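PixA inclusion body protein (Burkholderia cenocepacia, PDB 4LZK) is of unknown function but belongs to the PixA family of inclusion body proteins, and assembles from several copies of a mainly beta-stranded chain. Local coordinates at residues Thr28-Ile31 / Lys32-His35; Ser39-Ala42 / Gln43-Thr46; Leu74-Asn77 / Val78-Val82. All coordinates share one frame; numbering follows the deposited sequence.

Interaction 1 of 3, residues Thr28-Ile31 / Lys32-His35; sequences TNYI and KRSH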
ATOM      1  N   THR C  28     -13.857  13.247 -11.114  1.00 15.94           N
ATOM      2  CA  THR C  28     -14.313  14.480 -11.680  1.00 16.80           C
ATOM      3  C   THR C  28     -15.140  15.266 -10.673  1.00 16.85           C
ATOM      4  O   THR C  28     -15.101  16.469 -10.661  1.00 22.77           O
ATOM      5  CB  THR C  28     -15.045  14.280 -13.036  1.00 17.49           C
ATOM      6  OG1 THR C  28     -16.124  13.341 -12.897  1.00 17.42           O
ATOM      7  CG2 THR C  28     -14.058  13.852 -14.080  1.00 18.31           C
ATOM      8  N   ASN C  29     -15.909  14.583  -9.812  1.00 19.81           N
ATOM      9  CA  ASN C  29     -16.651  15.275  -8.742  1.00 19.28           C
ATOM     10  C   ASN C  29     -15.738  16.006  -7.771  1.00 19.58           C
ATOM     11  O   ASN C  29     -16.026  17.112  -7.329  1.00 18.53           O
ATOM     12  CB  ASN C  29     -17.568  14.321  -8.023  1.00 22.28           C
ATOM     13  CG  ASN C  29     -18.777  13.932  -8.893  1.00 29.03           C
ATOM     14  OD1 ASN C  29     -19.138  14.661  -9.812  1.00 28.04           O
ATOM     15  ND2 ASN C  29     -19.374  12.778  -8.616  1.00 32.70           N
ATOM     16  N   TYR C  30     -14.633  15.397  -7.429  1.00 17.13           N
ATOM     17  CA  TYR C  30     -13.674  16.023  -6.586  1.00 22.09           C
ATOM     18  C   TYR C  30     -13.071  17.274  -7.242  1.00 23.10           C
ATOM     19  O   TYR C  30     -12.934  18.357  -6.586  1.00 22.41           O
ATOM     20  CB  TYR C  30     -12.573  15.040  -6.218  1.00 26.63           C
ATOM     21  CG  TYR C  30     -11.554  15.727  -5.366  1.00 38.32           C
ATOM     22  CD1 TYR C  30     -11.973  16.497  -4.285  1.00 43.49           C
ATOM     23  CD2 TYR C  30     -10.193  15.696  -5.668  1.00 42.71           C
ATOM     24  CE1 TYR C  30     -11.072  17.185  -3.515  1.00 51.01           C
ATOM     25  CE2 TYR C  30      -9.286  16.373  -4.890  1.00 51.69           C
ATOM     26  CZ  TYR C  30      -9.732  17.113  -3.806  1.00 57.49           C
ATOM     27  OH  TYR C  30      -8.862  17.810  -2.993  1.00 71.87           O
ATOM     28  N   ILE C  31     -12.721  17.167  -8.529  1.00 19.39           N
ATOM     29  CA  ILE C  31     -12.177  18.297  -9.258  1.00 21.77           C
ATOM     30  C   ILE C  31     -13.146  19.476  -9.285  1.00 19.16           C
ATOM     31  O   ILE C  31     -12.790  20.632  -9.068  1.00 20.66           O
ATOM     32  CB  ILE C  31     -11.923  17.936 -10.764  1.00 22.20           C
ATOM     33  CG1 ILE C  31     -10.988  16.739 -10.913  1.00 28.34           C
ATOM     34  CG2 ILE C  31     -11.317  19.085 -11.501  1.00 22.02           C
ATOM     35  CD1 ILE C  31      -9.876  16.804 -10.017  1.00 28.11           C
ATOM     36  N   LYS C  32     -14.372  19.179  -9.599  1.00 18.18           N
ATOM     37  CA  LYS C  32     -15.373  20.223  -9.760  1.00 20.35           C
ATOM     38  C   LYS C  32     -15.591  20.959  -8.430  1.00 23.90           C
ATOM     39  O   LYS C  32     -15.769  22.185  -8.431  1.00 24.79           O
ATOM     40  CB  LYS C  32     -16.713  19.616 -10.274  1.00 21.41           C
ATOM     41  CG  LYS C  32     -16.713  19.380 -11.761  1.00 23.44           C
ATOM     42  CD  LYS C  32     -18.066  18.885 -12.330  1.00 25.79           C
ATOM     43  CE  LYS C  32     -18.638  17.777 -11.509  1.00 26.00           C
ATOM     44  NZ  LYS C  32     -19.873  17.124 -12.092  1.00 31.55           N
ATOM     45  N   ARG C  33     -15.568  20.230  -7.319  1.00 23.99           N
ATOM     46  CA  ARG C  33     -15.660  20.854  -5.987  1.00 26.70           C
ATOM     47  C   ARG C  33     -14.402  21.650  -5.616  1.00 26.36           C
ATOM     48  O   ARG C  33     -14.469  22.706  -5.010  1.00 25.28           O
ATOM     49  CB  ARG C  33     -15.887  19.806  -4.875  1.00 27.36           C
ATOM     50  CG  ARG C  33     -17.268  19.167  -4.873  1.00 32.29           C
ATOM     51  CD  ARG C  33     -17.473  18.322  -3.624  1.00 33.17           C
ATOM     52  NE  ARG C  33     -16.521  17.225  -3.595  1.00 37.68           N
ATOM     53  CZ  ARG C  33     -16.718  16.003  -4.080  1.00 36.56           C
ATOM     54  NH1 ARG C  33     -17.866  15.690  -4.692  1.00 37.29           N
ATOM     55  NH2 ARG C  33     -15.751  15.109  -3.957  1.00 32.75           N
ATOM     56  N   SER C  34     -13.247  21.124  -5.923  1.00 21.30           N
ATOM     57  CA  SER C  34     -12.021  21.806  -5.477  1.00 24.02           C
ATOM     58  C   SER C  34     -11.497  22.868  -6.467  1.00 22.74           C
ATOM     59  O   SER C  34     -10.669  23.682  -6.070  1.00 21.91           O
ATOM     60  CB  SER C  34     -10.937  20.781  -5.115  1.00 23.95           C
ATOM     61  OG  SER C  34     -10.617  20.047  -6.275  1.00 29.15           O
ATOM     62  N   HIS C  35     -11.950  22.837  -7.730  1.00 20.83           N
ATOM     63  CA  HIS C  35     -11.551  23.770  -8.772  1.00 21.06           C
ATOM     64  C   HIS C  35     -12.707  24.358  -9.491  1.00 21.35           C
ATOM     65  O   HIS C  35     -12.877  24.115 -10.692  1.00 21.92           O
ATOM     66  CB  HIS C  35     -10.610  23.091  -9.799  1.00 20.54           C
ATOM     67  CG  HIS C  35      -9.346  22.621  -9.179  1.00 21.49           C
ATOM     68  ND1 HIS C  35      -9.236  21.384  -8.591  1.00 24.95           N
ATOM     69  CD2 HIS C  35      -8.175  23.250  -8.969  1.00 21.83           C
ATOM     70  CE1 HIS C  35      -8.016  21.249  -8.091  1.00 25.29           C
ATOM     71  NE2 HIS C  35      -7.349  22.367  -8.306  1.00 24.99           N
TER
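One face of the Tyr30 ring is met by Ser34, whose OG stands 3.9 Å above the ring plane, over its centre, while Arg33 NH2 comes to the ring's edge, near its plane. The Arg33 guanidinium in turn lies with one face over the main chain: Asn29 O sits 3.4 Å above its plane, and Tyr30 CA lies over the same group. The side chains of Tyr30 and Arg33 cross at about a right angle with their planes 44° apart, and do not stack. The third flat group, the His35 imidazole, has Ile31 O at its edge, in plane.

Tyr30 CG is anti to the backbone N (chi1 178°), which carries the ring along the helix to its C-terminal end, where Ser34 OG meets its face. Its hydroxyl hydrogen-bonds to the Tyr30 hydroxyl of a second subunit. Helix 28-34 is a short alpha-helix held by i+4 to i bonds, among them Lys32 N to Thr28 O (3.0 Å). Its last turn has a doubled grip: Tyr30 O accepts both Ser34 N and Ser34 OG, each at 2.9 Å, the hydroxyl approaching from above the carbonyl plane. His35, the first residue to leave helical geometry, still donates its N to Ile31 O at 2.7 Å.

Lys32 and Asn29 run side by side. A bend at chi3 (-47°) brings Lys32 NZ to Asn29 OD1 at 3.4 Å, a weak bond; the stronger partner of Lys32 NZ is Asp95, in a salt bridge. Asp95 also receives a hydrogen bond from Thr28 OG1, and Ile31 packs on Leu164 and Phe178.

Interaction 2 of 3, residues Ser39-Ala42 / Gln43-Thr46; sequences SLNA and QNPT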
ATOM      1  N   SER C  39      -9.304  26.919 -15.719  1.00 24.71           N
ATOM      2  CA  SER C  39      -8.972  27.532 -17.008  1.00 23.88           C
ATOM      3  C   SER C  39      -9.880  27.016 -18.121  1.00 25.48           C
ATOM      4  O   SER C  39     -10.230  25.838 -18.171  1.00 24.62           O
ATOM      5  CB  SER C  39      -7.518  27.252 -17.289  1.00 23.97           C
ATOM      6  OG  SER C  39      -7.118  27.641 -18.551  1.00 24.64           O
ATOM      7  N   LEU C  40     -10.299  27.904 -19.016  1.00 23.35           N
ATOM      8  CA  LEU C  40     -11.008  27.476 -20.191  1.00 24.07           C
ATOM      9  C   LEU C  40     -10.162  27.690 -21.404  1.00 25.11           C
ATOM     10  O   LEU C  40     -10.680  27.707 -22.497  1.00 24.74           O
ATOM     11  CB  LEU C  40     -12.359  28.160 -20.338  1.00 29.10           C
ATOM     12  CG  LEU C  40     -13.189  28.181 -19.070  1.00 34.83           C
ATOM     13  CD1 LEU C  40     -14.306  29.243 -19.186  1.00 37.42           C
ATOM     14  CD2 LEU C  40     -13.742  26.796 -18.723  1.00 36.04           C
ATOM     15  N   ASN C  41      -8.860  27.870 -21.209  1.00 24.65           N
ATOM     16  CA  ASN C  41      -7.901  27.883 -22.272  1.00 25.31           C
ATOM     17  C   ASN C  41      -7.018  26.578 -22.292  1.00 25.34           C
ATOM     18  O   ASN C  41      -6.175  26.368 -21.433  1.00 21.79           O
ATOM     19  CB  ASN C  41      -7.018  29.077 -22.071  1.00 27.60           C
ATOM     20  CG  ASN C  41      -5.890  29.135 -23.057  1.00 31.27           C
ATOM     21  OD1 ASN C  41      -5.809  28.336 -23.992  1.00 35.27           O
ATOM     22  ND2 ASN C  41      -4.965  30.008 -22.806  1.00 37.92           N
ATOM     23  N   ALA C  42      -7.209  25.757 -23.283  1.00 23.67           N
ATOM     24  CA  ALA C  42      -6.542  24.443 -23.339  1.00 25.37           C
ATOM     25  C   ALA C  42      -5.062  24.541 -23.473  1.00 26.80           C
ATOM     26  O   ALA C  42      -4.324  23.562 -23.231  1.00 24.27           O
ATOM     27  CB  ALA C  42      -7.121  23.639 -24.470  1.00 24.92           C
ATOM     28  N   GLN C  43      -4.555  25.709 -23.835  1.00 26.23           N
ATOM     29  CA  GLN C  43      -3.110  25.866 -23.880  1.00 27.02           C
ATOM     30  C   GLN C  43      -2.580  26.226 -22.523  1.00 25.24           C
ATOM     31  O   GLN C  43      -1.370  26.302 -22.325  1.00 24.46           O
ATOM     32  CB  GLN C  43      -2.685  26.932 -24.896  1.00 34.55           C
ATOM     33  CG  GLN C  43      -3.190  26.664 -26.301  1.00 42.03           C
ATOM     34  CD  GLN C  43      -2.789  27.767 -27.273  1.00 54.99           C
ATOM     35  OE1 GLN C  43      -3.607  28.253 -28.087  1.00 63.68           O
ATOM     36  NE2 GLN C  43      -1.528  28.196 -27.174  1.00 61.75           N
ATOM     37  N   ASN C  44      -3.469  26.466 -21.576  1.00 21.82           N
ATOM     38  CA  ASN C  44      -3.056  26.828 -20.244  1.00 26.22           C
ATOM     39  C   ASN C  44      -3.866  26.079 -19.202  1.00 22.33           C
ATOM     40  O   ASN C  44      -4.641  26.703 -18.427  1.00 22.85           O
ATOM     41  CB  ASN C  44      -3.312  28.316 -20.034  1.00 32.46           C
ATOM     42  CG  ASN C  44      -2.089  29.028 -19.568  1.00 44.96           C
ATOM     43  OD1 ASN C  44      -1.204  29.339 -20.382  1.00 52.76           O
ATOM     44  ND2 ASN C  44      -1.992  29.276 -18.260  1.00 50.73           N
ATOM     45  N   PRO C  45      -3.641  24.756 -19.076  1.00 17.38           N
ATOM     46  CA  PRO C  45      -4.516  23.972 -18.196  1.00 16.22           C
ATOM     47  C   PRO C  45      -4.277  24.194 -16.718  1.00 16.00           C
ATOM     48  O   PRO C  45      -3.179  24.584 -16.318  1.00 14.47           O
ATOM     49  CB  PRO C  45      -4.185  22.497 -18.604  1.00 18.88           C
ATOM     50  CG  PRO C  45      -2.736  22.603 -19.034  1.00 17.46           C
ATOM     51  CD  PRO C  45      -2.720  23.905 -19.834  1.00 17.91           C
ATOM     52  N   THR C  46      -5.333  23.979 -15.931  1.00 14.22           N
ATOM     53  CA  THR C  46      -5.293  24.102 -14.491  1.00 15.65           C
ATOM     54  C   THR C  46      -4.637  22.853 -13.816  1.00 16.00           C
ATOM     55  O   THR C  46      -5.029  21.753 -14.019  1.00 13.39           O
ATOM     56  CB  THR C  46      -6.668  24.353 -13.914  1.00 16.60           C
ATOM     57  OG1 THR C  46      -7.152  25.650 -14.356  1.00 18.83           O
ATOM     58  CG2 THR C  46      -6.665  24.277 -12.422  1.00 16.61           C
TER
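Ser39 and Thr46 close the compact end of this loop: the backbone N of Ser39 donates to Thr46 OG1 at 2.8 Å, with an N-H...O angle of 158°. With Ser39 OG anti to the backbone N (chi1 173°), the hydroxyl reaches across to Asn44 O at 2.7 Å, arriving from above the carbonyl plane, and at the same time accepts the N-H of Asn41 at 3.2 Å. One hydroxyl thus ties Asn41, two residues on, to the carbonyl of Asn44 across the loop. Ser39 CB packs 3.4 Å from Thr46 OG1.

Pro45 and Thr46 continue this packed side into the body of the protein, where they lie on Phe179 and Phe178, and Ala42 O receives a hydrogen bond from the Tyr100 hydroxyl.

On the more exposed side the contact is thinner and carried by amides. Asn41 OD1 accepts Gln43 N at 2.9 Å, again from above the amide plane, and Asn41 ND2 passes 3.6 Å from Asn44 CB. The amide planes of Asn41 and Gln43 are 78° apart and do not stack; the Gln43 side chain is extended. This side also meets another copy of the protein, Gln43 making backbone hydrogen bonds to a fourth subunit and Asn44 packing on Asn12 of that subunit. Within the same turn, Asn44 N donates to Asn41 O at 2.7 Å.

This last bond closes a type I beta turn from Asn41 to Asn44, preceded by an ST turn at Ser39, a pairing that reverses the chain just ahead of strand 46-47.

Interaction 3 of 3, residues Leu74-Asn77 / Val78-Val82; sequences LKLN and VGDKV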
ATOM      1  N   LEU C  74       5.654   4.487 -12.294  1.00 14.09           N
ATOM      2  CA  LEU C  74       5.808   3.368 -13.223  1.00 14.76           C
ATOM      3  C   LEU C  74       7.291   3.076 -13.424  1.00 15.19           C
ATOM      4  O   LEU C  74       8.106   3.987 -13.559  1.00 15.63           O
ATOM      5  CB  LEU C  74       5.218   3.731 -14.571  1.00 16.08           C
ATOM      6  CG  LEU C  74       5.188   2.692 -15.641  1.00 17.63           C
ATOM      7  CD1 LEU C  74       4.325   1.467 -15.339  1.00 18.29           C
ATOM      8  CD2 LEU C  74       4.753   3.340 -16.981  1.00 18.03           C
ATOM      9  N   LYS C  75       7.632   1.815 -13.412  1.00 15.60           N
ATOM     10  CA  LYS C  75       9.017   1.426 -13.726  1.00 19.78           C
ATOM     11  C   LYS C  75       8.960   0.397 -14.767  1.00 18.46           C
ATOM     12  O   LYS C  75       8.312  -0.605 -14.588  1.00 21.62           O
ATOM     13  CB  LYS C  75       9.732   0.871 -12.522  1.00 24.18           C
ATOM     14  CG  LYS C  75      10.022   1.925 -11.503  1.00 27.64           C
ATOM     15  CD  LYS C  75      10.180   1.301 -10.175  1.00 35.93           C
ATOM     16  CE  LYS C  75      11.052   2.112  -9.249  1.00 41.25           C
ATOM     17  NZ  LYS C  75      12.471   1.658  -9.439  1.00 46.53           N
ATOM     18  N   LEU C  76       9.643   0.605 -15.876  1.00 16.40           N
ATOM     19  CA  LEU C  76       9.565  -0.375 -16.933  1.00 16.88           C
ATOM     20  C   LEU C  76      10.924  -0.531 -17.701  1.00 16.59           C
ATOM     21  O   LEU C  76      11.923   0.006 -17.276  1.00 15.88           O
ATOM     22  CB  LEU C  76       8.387  -0.050 -17.847  1.00 17.68           C
ATOM     23  CG  LEU C  76       8.509   1.026 -18.950  1.00 21.61           C
ATOM     24  CD1 LEU C  76       7.128   1.528 -19.429  1.00 24.42           C
ATOM     25  CD2 LEU C  76       9.350   2.191 -18.640  1.00 23.42           C
ATOM     26  N   ASN C  77      10.930  -1.308 -18.754  1.00 18.82           N
ATOM     27  CA  ASN C  77      12.144  -1.564 -19.543  1.00 18.41           C
ATOM     28  C   ASN C  77      12.266  -0.626 -20.744  1.00 19.02           C
ATOM     29  O   ASN C  77      11.272  -0.409 -21.445  1.00 13.27           O
ATOM     30  CB  ASN C  77      12.214  -3.029 -20.008  1.00 20.78           C
ATOM     31  CG  ASN C  77      11.823  -4.012 -18.925  1.00 22.64           C
ATOM     32  OD1 ASN C  77      12.696  -4.468 -18.160  1.00 25.22           O
ATOM     33  ND2 ASN C  77      10.477  -4.358 -18.847  1.00 22.45           N
ATOM     34  N   VAL C  78      13.456  -0.049 -20.980  1.00 16.20           N
ATOM     35  CA  VAL C  78      13.677   0.559 -22.281  1.00 17.42           C
ATOM     36  C   VAL C  78      13.210  -0.398 -23.392  1.00 15.35           C
ATOM     37  O   VAL C  78      13.566  -1.579 -23.406  1.00 15.77           O
ATOM     38  CB  VAL C  78      15.165   0.910 -22.472  1.00 18.07           C
ATOM     39  CG1 VAL C  78      15.450   1.354 -23.900  1.00 18.79           C
ATOM     40  CG2 VAL C  78      15.566   1.910 -21.469  1.00 16.54           C
ATOM     41  N   GLY C  79      12.478   0.084 -24.356  1.00 13.84           N
ATOM     42  CA  GLY C  79      11.862  -0.773 -25.334  1.00 13.49           C
ATOM     43  C   GLY C  79      10.352  -0.957 -25.194  1.00 13.98           C
ATOM     44  O   GLY C  79       9.678  -1.167 -26.177  1.00 12.05           O
ATOM     45  N   ASP C  80       9.829  -0.906 -23.962  1.00 14.75           N
ATOM     46  CA  ASP C  80       8.429  -1.150 -23.692  1.00 14.62           C
ATOM     47  C   ASP C  80       7.610  -0.020 -24.289  1.00 17.02           C
ATOM     48  O   ASP C  80       7.965   1.168 -24.157  1.00 16.12           O
ATOM     49  CB  ASP C  80       8.169  -1.257 -22.188  1.00 14.83           C
ATOM     50  CG  ASP C  80       8.804  -2.570 -21.558  1.00 18.02           C
ATOM     51  OD1 ASP C  80       9.337  -3.417 -22.371  1.00 20.15           O
ATOM     52  OD2 ASP C  80       8.809  -2.709 -20.289  1.00 17.33           O
ATOM     53  N   LYS C  81       6.519  -0.415 -24.943  1.00 18.17           N
ATOM     54  CA  LYS C  81       5.526   0.487 -25.435  1.00 18.76           C
ATOM     55  C   LYS C  81       4.488   0.813 -24.345  1.00 15.32           C
ATOM     56  O   LYS C  81       4.214  -0.016 -23.488  1.00 13.92           O
ATOM     57  CB  LYS C  81       4.801  -0.164 -26.614  1.00 23.22           C
ATOM     58  CG  LYS C  81       5.820  -0.715 -27.618  1.00 34.03           C
ATOM     59  CD  LYS C  81       5.272  -0.950 -29.033  1.00 40.03           C
ATOM     60  CE  LYS C  81       4.860  -2.416 -29.306  1.00 45.64           C
ATOM     61  NZ  LYS C  81       3.909  -2.493 -30.466  1.00 48.66           N
ATOM     62  N   VAL C  82       3.923   2.012 -24.378  1.00 14.73           N
ATOM     63  CA  VAL C  82       2.863   2.354 -23.387  1.00 15.24           C
ATOM     64  C   VAL C  82       1.691   2.959 -24.141  1.00 13.33           C
ATOM     65  O   VAL C  82       1.880   3.431 -25.281  1.00 11.96           O
ATOM     66  CB  VAL C  82       3.310   3.275 -22.280  1.00 15.94           C
ATOM     67  CG1 VAL C  82       4.374   2.628 -21.414  1.00 17.11           C
ATOM     68  CG2 VAL C  82       3.794   4.619 -22.844  1.00 18.32           C
TER
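Asn77 and Asp80, with Leu76 beside them, carry the contact. Asp80 OD2 takes two hydrogen bonds from the same residue: Asn77 ND2 at 2.8 Å and Asn77 N at 3.0 Å. They reach it differently. The side-chain amide comes to the syn lone pair of OD2 and has the oxygen nearly in its own plane, whereas the backbone N-H meets it from above the carboxylate plane. Asn77 CG is anti to its carbonyl carbon (chi1 -43°), which folds the amide back beside its own N-H, and the amide and carboxylate planes stand 75° apart. Because one oxygen accepts both donors, rotation of the carboxylate is probably restrained; Asp80 OD1 accepts Gln18 N, a set of bonds that would probably stabilise the buried negative charge.

The amide itself is held from further directions, since Asn77 ND2 also donates to Pro61 O and Asn77 OD1 is hydrogen-bonded to Ser106 OG of a fifth subunit. Leu76 runs antiparallel alongside Asp80, its CB 3.6 Å from Asp80 OD2, and puts CD1 against Val82 CG1, also at 3.6 Å, in a small apolar contact; Leu76 also packs on Ile20 of strand 19-26.

Asp80 N returns to Asn77 O at 2.9 Å, closing a type II beta turn in which Gly79 takes the positive phi (106°) usual at its third position; the turn links strand 72-76 to strand 81-88.

From the N terminus the contacts follow in series, none nested in or crossing another. Interaction 1 is a helix of about two turns that follows strand 19-26. The chain then runs through the loop to interaction 2, which closes a turn before strand 46-47 and sets it beside strand 172-186; interactions 1 and 2 touch where His35 CD2 packs on Thr46 CG2 at 3.9 Å. Interaction 3 comes later and lies on the opposite side of the chain's centre from interaction 1, with centres about 32 Å apart. There it joins strand 72-76, of the sheet containing 172-186, to strand 81-88, of the sheet containing 19-26, passing the chain from one sheet to the other.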